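Local coordinates for HAT1-interacting factor 1 (Saccharomyces cerevisiae, PDB 4NQ0), which chaperones histones H3 and H4 as a component of the nuclear HAT-B histone acetyltransferase complex and takes part in chromatin assembly and telomere silencing, at residues 323-326 and 327-331; 331-334 and 335-338; 279-282 and 283-287; 255-258 and 259-263. All coordinates share one frame; numbering follows the deposited sequence.

Interaction 1. Residues 323-326 and 327-331; sequences SELQ and QARLA
Leu-325 lays its CD1 methyl over the centre of one face of the Arg-329 guanidinium, 3.3 Å from NH2, while its other methyl, CD2, sits beside NE and CG of the same side chain. The two residues are one helical turn apart at the start of helix 323-344, and their side chains cross obliquely. Leu-325 gets there because its CG stands opposite the backbone N (chi1 -163°), which swings the branched end forward along the helix. Arg-329 leans back to meet it: its chain is extended from CG to NE, and CG passes 3.5 Å from the Leu-325 O that accepts the Arg-329 N-H.

Gln-326 reaches the guanidinium by another route. Its chain bends at chi2 and runs alongside the arginine in the same direction, bringing OE1 to 3.1 Å from NH1. That hydrogen bond is weak, with an N-H...O angle of 135°, and the amide and guanidinium planes are 73° apart. From helix 273-290, Ile-280 and Gln-281 lie by NH1 and Phe-284 packs on the arginine's aliphatic part; Ile-280 also touches Gln-326.

Behind the side chains run ordinary i to i+4 bonds, such as Leu-330 N to Gln-326 O at 3.0 Å. Apolar cover and one weak, bent hydrogen bond to an amide oxygen suggest that within these two turns the cation is placed more by packing than by charge pairing.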
loop_
_atom_site.group_PDB
_atom_site.type_symbol
_atom_site.label_atom_id
_atom_site.label_comp_id
_atom_site.label_asym_id
_atom_site.label_seq_id
_atom_site.Cartn_x
_atom_site.Cartn_y
_atom_site.Cartn_z
ATOM N N SER A 323 6.252 12.764 -18.568
ATOM C CA SER A 323 7.297 12.021 -19.263
ATOM C C SER A 323 8.657 12.055 -18.566
ATOM O O SER A 323 9.425 11.107 -18.678
ATOM C CB SER A 323 7.453 12.545 -20.697
ATOM O OG SER A 323 6.303 12.237 -21.468
ATOM N N GLU A 324 8.971 13.149 -17.875
ATOM C CA GLU A 324 10.260 13.253 -17.179
ATOM C C GLU A 324 10.355 12.271 -15.998
ATOM O O GLU A 324 11.408 11.689 -15.761
ATOM C CB GLU A 324 10.559 14.689 -16.720
ATOM C CG GLU A 324 9.413 15.409 -16.020
ATOM C CD GLU A 324 8.617 16.324 -16.953
ATOM O OE1 GLU A 324 9.216 17.277 -17.497
ATOM O OE2 GLU A 324 7.394 16.092 -17.130
ATOM N N LEU A 325 9.256 12.088 -15.276
ATOM C CA LEU A 325 9.199 11.095 -14.206
ATOM C C LEU A 325 9.389 9.693 -14.789
ATOM O O LEU A 325 10.183 8.897 -14.284
ATOM C CB LEU A 325 7.852 11.155 -13.492
ATOM C CG LEU A 325 7.667 10.513 -12.104
ATOM C CD1 LEU A 325 6.425 9.658 -12.129
ATOM C CD2 LEU A 325 8.868 9.709 -11.634
ATOM N N GLN A 326 8.659 9.402 -15.860
ATOM C CA GLN A 326 8.725 8.086 -16.482
ATOM C C GLN A 326 10.115 7.851 -17.087
ATOM O O GLN A 326 10.634 6.741 -17.028
ATOM C CB GLN A 326 7.638 7.926 -17.549
ATOM C CG GLN A 326 6.200 8.204 -17.078
ATOM C CD GLN A 326 5.719 7.262 -15.992
ATOM O OE1 GLN A 326 6.419 6.327 -15.597
ATOM N NE2 GLN A 326 4.506 7.505 -15.503
ATOM N N GLN A 327 10.715 8.897 -17.647
ATOM C CA GLN A 327 12.090 8.819 -18.148
ATOM C C GLN A 327 13.070 8.527 -17.011
ATOM O O GLN A 327 13.970 7.707 -17.170
ATOM C CB GLN A 327 12.496 10.108 -18.881
ATOM C CG GLN A 327 12.128 10.133 -20.381
ATOM C CD GLN A 327 12.195 11.533 -21.008
ATOM O OE1 GLN A 327 12.562 12.514 -20.347
ATOM N NE2 GLN A 327 11.834 11.623 -22.287
ATOM N N ALA A 328 12.889 9.199 -15.875
ATOM C CA ALA A 328 13.701 8.950 -14.680
ATOM C C ALA A 328 13.579 7.488 -14.227
ATOM O O ALA A 328 14.587 6.816 -14.029
ATOM C CB ALA A 328 13.303 9.900 -13.548
ATOM N N ARG A 329 12.349 6.991 -14.106
ATOM C CA ARG A 329 12.112 5.584 -13.730
ATOM C C ARG A 329 12.809 4.606 -14.673
ATOM O O ARG A 329 13.456 3.638 -14.242
ATOM C CB ARG A 329 10.616 5.274 -13.705
ATOM C CG ARG A 329 9.861 5.912 -12.548
ATOM C CD ARG A 329 8.366 5.684 -12.709
ATOM N NE ARG A 329 7.590 6.222 -11.595
ATOM C CZ ARG A 329 6.261 6.329 -11.579
ATOM N NH1 ARG A 329 5.527 5.937 -12.619
ATOM N NH2 ARG A 329 5.656 6.834 -10.512
ATOM N N LEU A 330 12.680 4.878 -15.966
ATOM C CA LEU A 330 13.254 4.040 -17.005
ATOM C C LEU A 330 14.783 4.010 -16.893
ATOM O O LEU A 330 15.399 2.941 -16.970
ATOM C CB LEU A 330 12.811 4.571 -18.366
ATOM C CG LEU A 330 12.967 3.708 -19.613
ATOM C CD1 LEU A 330 12.435 2.273 -19.416
ATOM C CD2 LEU A 330 12.237 4.426 -20.760
ATOM N N ALA A 331 15.379 5.185 -16.695
ATOM C CA ALA A 331 16.816 5.308 -16.453
ATOM C C ALA A 331 17.273 4.499 -15.235
ATOM O O ALA A 331 18.307 3.836 -15.279
ATOM C CB ALA A 331 17.196 6.774 -16.268
#

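Interaction 2. Residues 331-334 and 335-338; sequences AQIQ and DDID
Gln-334 reaches one turn ahead to Asp-338, and its side chain can be followed outward atom by atom. CB lies against the next peptide, 3.2 Å from Asp-335 N. CG, set opposite the backbone N by a chi1 of -171°, approaches Asp-338 OD1 at 4.1 Å. A bend at chi2 then turns the amide along the helix, where NE2 gives a long, weak hydrogen bond of 3.3 Å to Asp-338 OD2. The bond is fairly straight at 160°, although the amide and carboxylate planes are 50° apart. NE2 also passes CG2 of Ile-337 at 4.1 Å. At the tip, OE1 turns to Lys-309 of helix 298-316, a firmer partner for the amide.

This is the middle of helix 323-344, which packs on helices 273-290 and 298-316 in the all-helical, TPR-containing fold. Its inward side carries Ile-333 and Ile-337: CG2 of the first meets CD1 of the second at 4.4 Å, Ile-333 also touches Phe-284 and Leu-312, and Ile-337 touches Phe-305.

Asp-336, buried on the same helix, has CG beside its backbone N, which brings the carboxylate back over the preceding turn. Its OD1 is held by a salt bridge to NE of Arg-291, just beyond the end of helix 273-290. The backbone bond from Asp-336 N to Gln-332 O, 2.9 Å long, spans the same turn.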
loop_
_atom_site.group_PDB
_atom_site.type_symbol
_atom_site.label_atom_id
_atom_site.label_comp_id
_atom_site.label_asym_id
_atom_site.label_seq_id
_atom_site.Cartn_x
_atom_site.Cartn_y
_atom_site.Cartn_z
ATOM N N ALA A 331 15.379 5.185 -16.695
ATOM C CA ALA A 331 16.816 5.308 -16.453
ATOM C C ALA A 331 17.273 4.499 -15.235
ATOM O O ALA A 331 18.307 3.836 -15.279
ATOM C CB ALA A 331 17.196 6.774 -16.268
ATOM N N GLN A 332 16.497 4.556 -14.156
ATOM C CA GLN A 332 16.808 3.788 -12.952
ATOM C C GLN A 332 16.734 2.281 -13.201
ATOM O O GLN A 332 17.570 1.520 -12.717
ATOM C CB GLN A 332 15.848 4.153 -11.817
ATOM C CG GLN A 332 16.126 3.407 -10.522
ATOM C CD GLN A 332 17.470 3.788 -9.918
ATOM O OE1 GLN A 332 18.408 2.982 -9.880
ATOM N NE2 GLN A 332 17.570 5.026 -9.454
ATOM N N ILE A 333 15.726 1.853 -13.946
ATOM C CA ILE A 333 15.583 0.432 -14.275
ATOM C C ILE A 333 16.792 -0.047 -15.065
ATOM O O ILE A 333 17.269 -1.149 -14.843
ATOM C CB ILE A 333 14.271 0.149 -15.022
ATOM C CG1 ILE A 333 13.082 0.361 -14.081
ATOM C CG2 ILE A 333 14.206 -1.280 -15.523
ATOM C CD1 ILE A 333 11.791 0.674 -14.808
ATOM N N GLN A 334 17.316 0.799 -15.949
ATOM C CA GLN A 334 18.512 0.449 -16.692
ATOM C C GLN A 334 19.719 0.337 -15.747
ATOM O O GLN A 334 20.559 -0.550 -15.911
ATOM C CB GLN A 334 18.794 1.467 -17.801
ATOM C CG GLN A 334 19.913 1.038 -18.754
ATOM C CD GLN A 334 19.589 -0.242 -19.506
ATOM O OE1 GLN A 334 18.520 -0.364 -20.107
ATOM N NE2 GLN A 334 20.517 -1.205 -19.483
ATOM N N ASP A 335 19.807 1.232 -14.765
ATOM C CA ASP A 335 20.857 1.117 -13.741
ATOM C C ASP A 335 20.720 -0.218 -13.003
ATOM O O ASP A 335 21.711 -0.901 -12.764
ATOM C CB ASP A 335 20.788 2.250 -12.722
ATOM C CG ASP A 335 20.907 3.617 -13.354
ATOM O OD1 ASP A 335 21.395 3.722 -14.503
ATOM O OD2 ASP A 335 20.497 4.593 -12.691
ATOM N N ASP A 336 19.485 -0.594 -12.676
ATOM C CA ASP A 336 19.243 -1.860 -11.979
ATOM C C ASP A 336 19.757 -3.053 -12.792
ATOM O O ASP A 336 20.412 -3.956 -12.246
ATOM C CB ASP A 336 17.756 -2.033 -11.651
ATOM C CG ASP A 336 17.209 -0.914 -10.783
ATOM O OD1 ASP A 336 17.989 -0.268 -10.064
ATOM O OD2 ASP A 336 15.988 -0.680 -10.814
ATOM N N ILE A 337 19.479 -3.039 -14.096
ATOM C CA ILE A 337 19.947 -4.082 -15.003
ATOM C C ILE A 337 21.475 -4.112 -15.025
ATOM O O ILE A 337 22.086 -5.159 -14.812
ATOM C CB ILE A 337 19.398 -3.871 -16.434
ATOM C CG1 ILE A 337 17.900 -4.175 -16.468
ATOM C CG2 ILE A 337 20.137 -4.754 -17.438
ATOM C CD1 ILE A 337 17.200 -3.689 -17.708
ATOM N N ASP A 338 22.084 -2.952 -15.257
ATOM C CA ASP A 338 23.554 -2.834 -15.226
ATOM C C ASP A 338 24.155 -3.411 -13.943
ATOM O O ASP A 338 25.029 -4.258 -14.001
ATOM C CB ASP A 338 23.982 -1.377 -15.379
ATOM C CG ASP A 338 23.571 -0.785 -16.716
ATOM O OD1 ASP A 338 23.501 0.454 -16.798
ATOM O OD2 ASP A 338 23.301 -1.550 -17.675
#

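Interaction 3. Residues 279-282 and 283-287; sequences VIQA and EFLVC
Residues 279-282 and 283-287 are consecutive turns of helix 273-290, joined by four i to i+4 backbone bonds of nearly equal length. Val-279 O receives Glu-283 N at 3.0 Å and 167°, and Ala-282 O receives Val-286 N with the same values. One step further the ladder is weaker: Cys-287 N lies 3.3 Å from Glu-283 O.

On one side of the helix Gln-281 and Leu-285 run side by side, pointing the same way. Gln-281 is extended, and its CG meets CD1 of Leu-285 at 3.9 Å, so the aliphatic part of the glutamine does the touching. Leu-285 itself sits close over the preceding turn, with CG 3.3 Å from Gln-281 O, because its own CG is placed beside its backbone N (chi1 -69°). Tyr-259 and Ile-240, from the two preceding helices, also touch this leucine.

Glu-283 starts in a similar way, with CG 3.3 Å from Val-279 O, but then bends at chi2 and carries its carboxylate away. That buried acid finds its partners on helix 298-316: OE1 makes a salt bridge to Arg-304 and OE2 a hydrogen bond to His-307.

Between these two segments side chain meets side chain through carbon atoms, while both carboxylate oxygens of Glu-283 are satisfied from the next helix. The neighbouring arginine would be expected to help keep the buried acid ionised.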
loop_
_atom_site.group_PDB
_atom_site.type_symbol
_atom_site.label_atom_id
_atom_site.label_comp_id
_atom_site.label_asym_id
_atom_site.label_seq_id
_atom_site.Cartn_x
_atom_site.Cartn_y
_atom_site.Cartn_z
ATOM N N VAL A 279 -0.520 1.203 -12.258
ATOM C CA VAL A 279 0.117 -0.028 -12.700
ATOM C C VAL A 279 1.607 0.221 -12.911
ATOM O O VAL A 279 2.443 -0.499 -12.370
ATOM C CB VAL A 279 -0.541 -0.571 -13.985
ATOM C CG1 VAL A 279 0.291 -1.706 -14.589
ATOM C CG2 VAL A 279 -1.956 -1.049 -13.677
ATOM N N ILE A 280 1.930 1.261 -13.675
ATOM C CA ILE A 280 3.317 1.597 -14.000
ATOM C C ILE A 280 4.101 1.912 -12.736
ATOM O O ILE A 280 5.226 1.454 -12.562
ATOM C CB ILE A 280 3.412 2.822 -14.955
ATOM C CG1 ILE A 280 2.784 2.519 -16.326
ATOM C CG2 ILE A 280 4.863 3.252 -15.136
ATOM C CD1 ILE A 280 3.444 1.411 -17.067
ATOM N N GLN A 281 3.507 2.706 -11.856
ATOM C CA GLN A 281 4.131 3.023 -10.573
ATOM C C GLN A 281 4.471 1.764 -9.752
ATOM O O GLN A 281 5.569 1.645 -9.219
ATOM C CB GLN A 281 3.219 3.945 -9.762
ATOM C CG GLN A 281 3.732 4.205 -8.355
ATOM C CD GLN A 281 2.848 5.133 -7.561
ATOM O OE1 GLN A 281 1.619 5.030 -7.590
ATOM N NE2 GLN A 281 3.476 6.030 -6.817
ATOM N N ALA A 282 3.521 0.838 -9.657
ATOM C CA ALA A 282 3.708 -0.411 -8.907
ATOM C C ALA A 282 4.806 -1.309 -9.518
ATOM O O ALA A 282 5.625 -1.892 -8.794
ATOM C CB ALA A 282 2.394 -1.170 -8.824
ATOM N N GLU A 283 4.829 -1.404 -10.847
ATOM C CA GLU A 283 5.899 -2.129 -11.538
ATOM C C GLU A 283 7.258 -1.554 -11.203
ATOM O O GLU A 283 8.194 -2.303 -10.950
ATOM C CB GLU A 283 5.721 -2.102 -13.050
ATOM C CG GLU A 283 4.479 -2.819 -13.557
ATOM C CD GLU A 283 4.659 -4.318 -13.741
ATOM O OE1 GLU A 283 5.662 -4.881 -13.231
ATOM O OE2 GLU A 283 3.771 -4.924 -14.402
ATOM N N PHE A 284 7.378 -0.228 -11.184
ATOM C CA PHE A 284 8.676 0.392 -10.872
ATOM C C PHE A 284 9.073 0.163 -9.417
ATOM O O PHE A 284 10.254 -0.102 -9.116
ATOM C CB PHE A 284 8.672 1.890 -11.185
ATOM C CG PHE A 284 9.886 2.615 -10.667
ATOM C CD1 PHE A 284 11.110 2.488 -11.304
ATOM C CD2 PHE A 284 9.806 3.400 -9.530
ATOM C CE1 PHE A 284 12.241 3.130 -10.813
ATOM C CE2 PHE A 284 10.927 4.058 -9.034
ATOM C CZ PHE A 284 12.147 3.919 -9.679
ATOM N N LEU A 285 8.109 0.283 -8.506
ATOM C CA LEU A 285 8.409 0.100 -7.078
ATOM C C LEU A 285 8.891 -1.320 -6.781
ATOM O O LEU A 285 9.790 -1.512 -5.971
ATOM C CB LEU A 285 7.198 0.472 -6.212
ATOM C CG LEU A 285 6.822 1.958 -6.177
ATOM C CD1 LEU A 285 5.436 2.154 -5.539
ATOM C CD2 LEU A 285 7.869 2.800 -5.446
ATOM N N VAL A 286 8.301 -2.302 -7.447
ATOM C CA VAL A 286 8.779 -3.685 -7.402
ATOM C C VAL A 286 10.269 -3.767 -7.742
ATOM O O VAL A 286 11.046 -4.350 -6.988
ATOM C CB VAL A 286 7.975 -4.587 -8.361
ATOM C CG1 VAL A 286 8.715 -5.913 -8.635
ATOM C CG2 VAL A 286 6.565 -4.841 -7.802
ATOM N N CYS A 287 10.661 -3.155 -8.861
ATOM C CA CYS A 287 12.057 -3.155 -9.306
ATOM C C CYS A 287 12.986 -2.425 -8.351
ATOM O O CYS A 287 14.115 -2.875 -8.110
ATOM C CB CYS A 287 12.170 -2.538 -10.706
ATOM S SG CYS A 287 11.296 -3.523 -11.935
#

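Interaction 4. Residues 255-258 and 259-263; sequences AIHH and YLKAL
The His-257 imidazole has Lys-261 CG over one face, 3.8 Å above the ring plane and offset toward the rim, a CH-pi contact 22° off the ring normal. CE1 and NE2 are the ring atoms nearest that methylene. His-257 CG stands opposite the backbone N (chi1 164°), which sends the ring forward along the helix to lie beside the lysine chain. A second imidazole follows directly: His-258 receives CD2 of His-257 over one face, and its ring also meets that of Tyr-239, the planes about 15° apart. The Tyr-259 ring slants past the backbone of the preceding turn, with CG and CD2 each 3.6 Å from Ala-255 O and CE2 4.3 Å from Ala-255 CB.

Ile-256 and Leu-260 lie side by side, CG2 to CD1 at 4.1 Å.

The polar ends go to acids. Lys-261 NZ, at the end of a repeatedly bent chain, forms salt bridges to Asp-180 and Glu-182; His-258 is hydrogen-bonded at both ring nitrogens, to Glu-182 and Glu-246, His-257 ND1 to Glu-169, and Tyr-259 OH to Asp-244. Two acidic partners may favour the protonated form of His-258.

Tyr-259 N to Ala-255 O, at 2.9 Å, is one of the backbone bonds carrying these turns. Helix 252-266 lies largely within the predicted second TPR, and its packing between helices 229-248 and 273-290 is typical of stacked TPR helical hairpins.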
loop_
_atom_site.group_PDB
_atom_site.type_symbol
_atom_site.label_atom_id
_atom_site.label_comp_id
_atom_site.label_asym_id
_atom_site.label_seq_id
_atom_site.Cartn_x
_atom_site.Cartn_y
_atom_site.Cartn_z
ATOM N N ALA A 255 8.124 -5.925 1.296
ATOM C CA ALA A 255 7.791 -4.791 0.440
ATOM C C ALA A 255 7.402 -5.253 -0.946
ATOM O O ALA A 255 6.320 -4.912 -1.433
ATOM C CB ALA A 255 8.960 -3.803 0.338
ATOM N N ILE A 256 8.281 -6.027 -1.578
ATOM C CA ILE A 256 8.083 -6.428 -2.965
ATOM C C ILE A 256 6.796 -7.232 -3.078
ATOM O O ILE A 256 6.018 -7.035 -4.013
ATOM C CB ILE A 256 9.272 -7.253 -3.519
ATOM C CG1 ILE A 256 10.552 -6.423 -3.512
ATOM C CG2 ILE A 256 8.989 -7.675 -4.949
ATOM C CD1 ILE A 256 11.852 -7.242 -3.652
ATOM N N HIS A 257 6.560 -8.107 -2.102
ATOM C CA HIS A 257 5.351 -8.910 -2.090
ATOM C C HIS A 257 4.093 -8.034 -2.071
ATOM O O HIS A 257 3.116 -8.318 -2.770
ATOM C CB HIS A 257 5.361 -9.872 -0.905
ATOM C CG HIS A 257 4.024 -10.458 -0.598
ATOM N ND1 HIS A 257 3.447 -11.444 -1.373
ATOM C CD2 HIS A 257 3.137 -10.185 0.390
ATOM C CE1 HIS A 257 2.267 -11.761 -0.866
ATOM N NE2 HIS A 257 2.055 -11.011 0.202
ATOM N N HIS A 258 4.121 -6.957 -1.292
ATOM C CA HIS A 258 2.969 -6.046 -1.230
ATOM C C HIS A 258 2.794 -5.195 -2.476
ATOM O O HIS A 258 1.665 -4.987 -2.928
ATOM C CB HIS A 258 2.999 -5.212 0.042
ATOM C CG HIS A 258 2.582 -5.987 1.248
ATOM N ND1 HIS A 258 3.302 -5.995 2.423
ATOM C CD2 HIS A 258 1.542 -6.834 1.436
ATOM C CE1 HIS A 258 2.701 -6.790 3.294
ATOM N NE2 HIS A 258 1.634 -7.316 2.717
ATOM N N TYR A 259 3.892 -4.713 -3.043
ATOM C CA TYR A 259 3.829 -4.016 -4.343
ATOM C C TYR A 259 3.214 -4.900 -5.443
ATOM O O TYR A 259 2.414 -4.440 -6.271
ATOM C CB TYR A 259 5.213 -3.562 -4.783
ATOM C CG TYR A 259 5.850 -2.447 -3.970
ATOM C CD1 TYR A 259 5.096 -1.403 -3.434
ATOM C CD2 TYR A 259 7.224 -2.412 -3.787
ATOM C CE1 TYR A 259 5.696 -0.375 -2.698
ATOM C CE2 TYR A 259 7.834 -1.392 -3.076
ATOM C CZ TYR A 259 7.070 -0.371 -2.536
ATOM O OH TYR A 259 7.679 0.640 -1.836
ATOM N N LEU A 260 3.595 -6.175 -5.450
ATOM C CA LEU A 260 3.000 -7.144 -6.367
ATOM C C LEU A 260 1.522 -7.394 -6.108
ATOM O O LEU A 260 0.777 -7.651 -7.054
ATOM C CB LEU A 260 3.734 -8.480 -6.305
ATOM C CG LEU A 260 5.151 -8.500 -6.905
ATOM C CD1 LEU A 260 5.827 -9.783 -6.486
ATOM C CD2 LEU A 260 5.135 -8.365 -8.416
ATOM N N LYS A 261 1.114 -7.377 -4.843
ATOM C CA LYS A 261 -0.305 -7.492 -4.498
ATOM C C LYS A 261 -1.069 -6.265 -4.986
ATOM O O LYS A 261 -2.167 -6.394 -5.515
ATOM C CB LYS A 261 -0.508 -7.647 -2.981
ATOM C CG LYS A 261 -0.061 -8.988 -2.423
ATOM C CD LYS A 261 -1.192 -10.004 -2.266
ATOM C CE LYS A 261 -2.164 -9.596 -1.173
ATOM N NZ LYS A 261 -2.477 -10.667 -0.189
ATOM N N ALA A 262 -0.480 -5.084 -4.818
ATOM C CA ALA A 262 -1.112 -3.846 -5.260
ATOM C C ALA A 262 -1.308 -3.900 -6.769
ATOM O O ALA A 262 -2.387 -3.624 -7.277
ATOM C CB ALA A 262 -0.262 -2.630 -4.879
ATOM N N LEU A 263 -0.255 -4.299 -7.466
ATOM C CA LEU A 263 -0.276 -4.429 -8.911
ATOM C C LEU A 263 -1.404 -5.364 -9.354
ATOM O O LEU A 263 -2.155 -5.038 -10.260
ATOM C CB LEU A 263 1.097 -4.909 -9.390
ATOM C CG LEU A 263 1.439 -4.929 -10.877
ATOM C CD1 LEU A 263 1.492 -3.532 -11.501
ATOM C CD2 LEU A 263 2.791 -5.642 -11.053
#

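How the interactions relate
Along the chain the order is interaction 4 on helix 252-266, interaction 3 on helix 273-290, then interactions 1 and 2 in series on helix 323-344, where they share Ala-331. Centres of interactions 4 and 3 are about 9 Å apart, and these helices touch through Tyr-259 against Val-286 and Leu-263 against Glu-283. Interaction 3 in turn meets both later contacts: Ile-280 and Phe-284 reach Arg-329, and Phe-284 also packs on Gln-332 and Ile-333. Interaction 4 stays about 10 Å from interaction 1 at nearest atoms. Helix 273-290 thus bridges the other two, and all but residues 333-338 belong to the region binding H2A-H2B.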